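Local coordinates for protein lipopolysaccharide heptosyltransferase 2 (Escherichia coli, PDB 1PSW) that transfers the second heptose from ADP-L-glycero-D-manno-heptose onto heptosyl-Kdo2-lipid A while the core oligosaccharide of lipopolysaccharide is built, at residues I6-V11 / M15-L20; L45-E50 / A255-A260. One frame throughout, in Å; residues are numbered along the deposited sequence.

Contact 1. Residues I6-V11 / M15-L20; sequences IGPSWV and MMSQSL
The backbone N of M15 donates to the carbonyl O of V11 over 2.9 Å, an i to i+4 helical bond with an N-H...O angle of 157°. V11 opens helix 11-27, and W10 is its N-cap residue. The contact is the first beta-alpha connection of the N-terminal Rossmann-like domain of a GT-B glycosyltransferase: strand 2-6 ends at I6, G7 to W10 form the loop, and the helix follows. In this fold such loops sit at the C-terminal ends of the parallel strands, facing the cleft between the two domains. CB of M15 lies 3.6 Å from V11 O. CG then stands anti to the backbone N (chi1 -159°), and the bent selenomethionine chain carries its end away from the loop, where M15 touches H274 and A278 of helix 271-278. V11 reaches V275 of the same helix. The start of helix 11-27 therefore packs against the other domain. Further back, the CB of P8 is directed at the helix, and its side chain also rests on D13 and M14. The CB of S17 is directed at the loop, but its hydroxyl is hydrogen-bonded to M14 O and Y21 OH. Toward P8 it makes a loose van der Waals approach, with S17 OG 4.3 Å from P8 CD.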
# COMPACT_ATOMS: atom_id res chain seq x y z
N ILE A 6 -12.43 6.39 -8.95
CA ILE A 6 -11.74 5.47 -9.84
C ILE A 6 -10.40 5.28 -9.13
O ILE A 6 -9.55 6.17 -9.16
CB ILE A 6 -11.50 6.10 -11.24
CG1 ILE A 6 -12.82 6.58 -11.84
CG2 ILE A 6 -10.81 5.08 -12.14
CD1 ILE A 6 -13.86 5.48 -12.04
N GLY A 7 -10.24 4.15 -8.47
CA GLY A 7 -9.02 3.90 -7.73
C GLY A 7 -7.84 3.42 -8.56
O GLY A 7 -8.03 2.91 -9.67
N PRO A 8 -6.62 3.56 -8.03
CA PRO A 8 -5.41 3.13 -8.73
C PRO A 8 -5.29 1.61 -8.76
O PRO A 8 -6.00 0.92 -8.03
CB PRO A 8 -4.30 3.81 -7.95
CG PRO A 8 -4.83 3.82 -6.56
CD PRO A 8 -6.27 4.24 -6.76
N SER A 9 -4.39 1.10 -9.59
CA SER A 9 -4.20 -0.33 -9.72
C SER A 9 -2.94 -0.85 -9.05
O SER A 9 -2.40 -1.88 -9.45
CB SER A 9 -4.16 -0.70 -11.20
OG SER A 9 -5.35 -0.27 -11.84
N TRP A 10 -2.46 -0.13 -8.04
CA TRP A 10 -1.27 -0.55 -7.32
C TRP A 10 -1.56 -0.53 -5.84
O TRP A 10 -2.22 0.39 -5.36
CB TRP A 10 -0.10 0.38 -7.63
CG TRP A 10 0.30 0.35 -9.05
CD1 TRP A 10 -0.05 1.25 -10.02
CD2 TRP A 10 1.12 -0.63 -9.69
NE1 TRP A 10 0.51 0.88 -11.22
CE2 TRP A 10 1.23 -0.27 -11.05
CE3 TRP A 10 1.77 -1.79 -9.24
CZ2 TRP A 10 1.97 -1.02 -11.97
CZ3 TRP A 10 2.51 -2.54 -10.15
CH2 TRP A 10 2.60 -2.15 -11.50
N VAL A 11 -1.08 -1.54 -5.13
CA VAL A 11 -1.30 -1.63 -3.69
C VAL A 11 -0.91 -0.35 -2.96
O VAL A 11 -1.71 0.22 -2.22
CB VAL A 11 -0.53 -2.81 -3.08
CG1 VAL A 11 -0.66 -2.80 -1.57
CG2 VAL A 11 -1.07 -4.13 -3.63
N MSE A 15 -3.48 2.23 -1.05
CA MSE A 15 -3.39 2.48 0.37
C MSE A 15 -3.40 4.01 0.58
O MSE A 15 -4.11 4.52 1.44
CB MSE A 15 -2.11 1.84 0.93
CG MSE A 15 -2.13 1.58 2.45
SE MSE A 15 -3.54 0.36 3.01
CE MSE A 15 -4.69 1.61 3.98
N MSE A 16 -2.62 4.73 -0.23
CA MSE A 16 -2.56 6.18 -0.12
C MSE A 16 -3.91 6.84 -0.40
O MSE A 16 -4.23 7.86 0.18
CB MSE A 16 -1.54 6.78 -1.10
CG MSE A 16 -0.14 6.28 -0.92
SE MSE A 16 0.37 6.40 0.90
CE MSE A 16 0.52 8.28 1.01
N SER A 17 -4.70 6.25 -1.30
CA SER A 17 -5.98 6.83 -1.65
C SER A 17 -6.93 6.84 -0.46
O SER A 17 -7.92 7.58 -0.46
CB SER A 17 -6.61 6.11 -2.84
OG SER A 17 -7.03 4.79 -2.52
N GLN A 18 -6.65 6.05 0.56
CA GLN A 18 -7.52 6.05 1.72
C GLN A 18 -7.53 7.44 2.35
O GLN A 18 -8.52 7.84 2.96
CB GLN A 18 -7.08 5.04 2.78
CG GLN A 18 -8.14 4.86 3.86
CD GLN A 18 -7.67 4.07 5.06
OE1 GLN A 18 -8.47 3.63 5.89
NE2 GLN A 18 -6.36 3.89 5.16
N SER A 19 -6.44 8.18 2.22
CA SER A 19 -6.38 9.53 2.79
C SER A 19 -7.43 10.44 2.17
O SER A 19 -7.99 11.30 2.84
CB SER A 19 -5.00 10.15 2.60
OG SER A 19 -4.06 9.53 3.46
N LEU A 20 -7.68 10.26 0.87
CA LEU A 20 -8.70 11.06 0.21
C LEU A 20 -10.07 10.69 0.79
O LEU A 20 -10.87 11.57 1.10
CB LEU A 20 -8.69 10.82 -1.31
CG LEU A 20 -9.88 11.43 -2.06
CD1 LEU A 20 -9.89 12.95 -1.90
CD2 LEU A 20 -9.80 11.05 -3.54

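Contact 2. Residues L45-E50 / A255-A260; sequences LSRMPE and AVILIA
This is a side-chain contact between the two domains of the GT-B fold, with no hydrogen bond between its segments. R47 belongs to the loop between helix 42-45 and strand 51-56 of the N-terminal domain. V256 and I257 lie on helix 252-260 of the C-terminal domain. The backbones stay apart, with R47 CA and V256 CA 8.1 Å from each other. A type I beta turn from L45 to M48, closed by M48 N to L45 O at 3.0 Å, sets R47 with its CB directed at the helix. CG of R47 is anti to the carbonyl carbon (chi1 -59°), and bends at chi2 and chi3 then turn the chain so that NH1 meets I257. The aliphatic part meets V256, with R47 CG 4.3 Å from V256 CG2. The side chains of R47 and I257 cross at about a right angle. I257 CG1 lies over one face of the guanidinium, offset toward its rim. The charged end is held by other groups: NH1 forms a salt bridge with E166 OE2, and NH2 bonds to Q161 O. These bonds probably fix the guanidinium where I257 can cover it. The nearest approach to I257 is R47 NH1 to I257 CD1, 3.9 Å.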
# COMPACT_ATOMS: atom_id res chain seq x y z
N LEU A 45 -9.90 -2.93 -0.14
CA LEU A 45 -10.97 -1.97 0.06
C LEU A 45 -11.92 -2.42 1.16
O LEU A 45 -12.49 -1.60 1.88
CB LEU A 45 -11.76 -1.78 -1.24
CG LEU A 45 -11.00 -1.09 -2.38
CD1 LEU A 45 -11.75 -1.27 -3.68
CD2 LEU A 45 -10.81 0.38 -2.05
N SER A 46 -12.09 -3.73 1.29
CA SER A 46 -13.00 -4.26 2.30
C SER A 46 -12.46 -4.00 3.70
O SER A 46 -13.20 -4.10 4.68
CB SER A 46 -13.22 -5.76 2.10
OG SER A 46 -12.10 -6.51 2.55
N ARG A 47 -11.18 -3.66 3.80
CA ARG A 47 -10.57 -3.36 5.08
C ARG A 47 -10.67 -1.88 5.44
O ARG A 47 -10.32 -1.49 6.55
CB ARG A 47 -9.10 -3.80 5.11
CG ARG A 47 -8.86 -5.27 4.85
CD ARG A 47 -9.59 -6.16 5.85
NE ARG A 47 -9.36 -5.78 7.25
CZ ARG A 47 -9.76 -6.50 8.29
NH1 ARG A 47 -10.41 -7.64 8.09
NH2 ARG A 47 -9.54 -6.08 9.52
N MSE A 48 -11.14 -1.06 4.49
CA MSE A 48 -11.29 0.38 4.69
C MSE A 48 -12.74 0.72 5.02
O MSE A 48 -13.64 0.53 4.19
CB MSE A 48 -10.88 1.15 3.43
CG MSE A 48 -9.42 0.99 3.04
SE MSE A 48 -9.06 1.90 1.40
CE MSE A 48 -7.54 0.83 0.77
N PRO A 49 -13.00 1.21 6.25
CA PRO A 49 -14.36 1.56 6.67
C PRO A 49 -14.97 2.75 5.93
O PRO A 49 -16.19 2.92 5.92
CB PRO A 49 -14.20 1.82 8.17
CG PRO A 49 -12.80 2.33 8.27
CD PRO A 49 -12.04 1.41 7.35
N GLU A 50 -14.12 3.58 5.32
CA GLU A 50 -14.59 4.74 4.58
C GLU A 50 -15.26 4.36 3.26
O GLU A 50 -16.01 5.15 2.69
CB GLU A 50 -13.43 5.70 4.29
CG GLU A 50 -12.69 6.24 5.52
CD GLU A 50 -11.75 5.22 6.16
OE1 GLU A 50 -11.32 4.27 5.46
OE2 GLU A 50 -11.44 5.39 7.36
N ALA A 255 -3.64 -10.76 3.95
CA ALA A 255 -2.29 -10.21 4.11
C ALA A 255 -2.30 -9.10 5.15
O ALA A 255 -1.40 -9.02 5.99
CB ALA A 255 -1.78 -9.68 2.77
N VAL A 256 -3.31 -8.23 5.09
CA VAL A 256 -3.44 -7.13 6.04
C VAL A 256 -3.50 -7.66 7.47
O VAL A 256 -2.81 -7.17 8.36
CB VAL A 256 -4.72 -6.32 5.78
CG1 VAL A 256 -4.99 -5.41 6.96
CG2 VAL A 256 -4.56 -5.49 4.50
N ILE A 257 -4.33 -8.67 7.68
CA ILE A 257 -4.50 -9.29 8.99
C ILE A 257 -3.19 -9.90 9.50
O ILE A 257 -2.77 -9.62 10.61
CB ILE A 257 -5.60 -10.38 8.94
CG1 ILE A 257 -6.97 -9.74 8.65
CG2 ILE A 257 -5.64 -11.14 10.27
CD1 ILE A 257 -8.04 -10.71 8.20
N LEU A 258 -2.53 -10.69 8.66
CA LEU A 258 -1.27 -11.34 9.06
C LEU A 258 -0.15 -10.35 9.35
O LEU A 258 0.65 -10.55 10.27
CB LEU A 258 -0.83 -12.35 7.99
CG LEU A 258 -1.74 -13.58 7.89
CD1 LEU A 258 -1.34 -14.44 6.70
CD2 LEU A 258 -1.66 -14.39 9.18
N ILE A 259 -0.06 -9.30 8.54
CA ILE A 259 0.94 -8.27 8.77
C ILE A 259 0.68 -7.63 10.14
O ILE A 259 1.61 -7.39 10.92
CB ILE A 259 0.89 -7.21 7.63
CG1 ILE A 259 1.51 -7.81 6.36
CG2 ILE A 259 1.66 -5.93 8.05
CD1 ILE A 259 1.35 -6.96 5.12
N ALA A 260 -0.59 -7.39 10.45
CA ALA A 260 -0.96 -6.79 11.73
C ALA A 260 -0.52 -7.70 12.88
O ALA A 260 -0.19 -7.22 13.96
CB ALA A 260 -2.47 -6.58 11.78

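Overall arrangement
From the N terminus, the chain leaves strand 2-6 and enters helix 11-27, where contact 1 closes at once, with three residues between its segments. Contact 2 opens later, after helix 42-45, and closes only when the chain has crossed into the second domain and reached helix 252-260, 205 residues on. The two are in series and neither nest nor cross. Contact 1 is local to the first domain; contact 2 joins both domains. Their centres are 13 Å apart, and they meet where Q18 CG packs 4.0 Å from M48 SE. Helix 271-278 of the second domain touches both contacts, meeting V256 of contact 2 through V275.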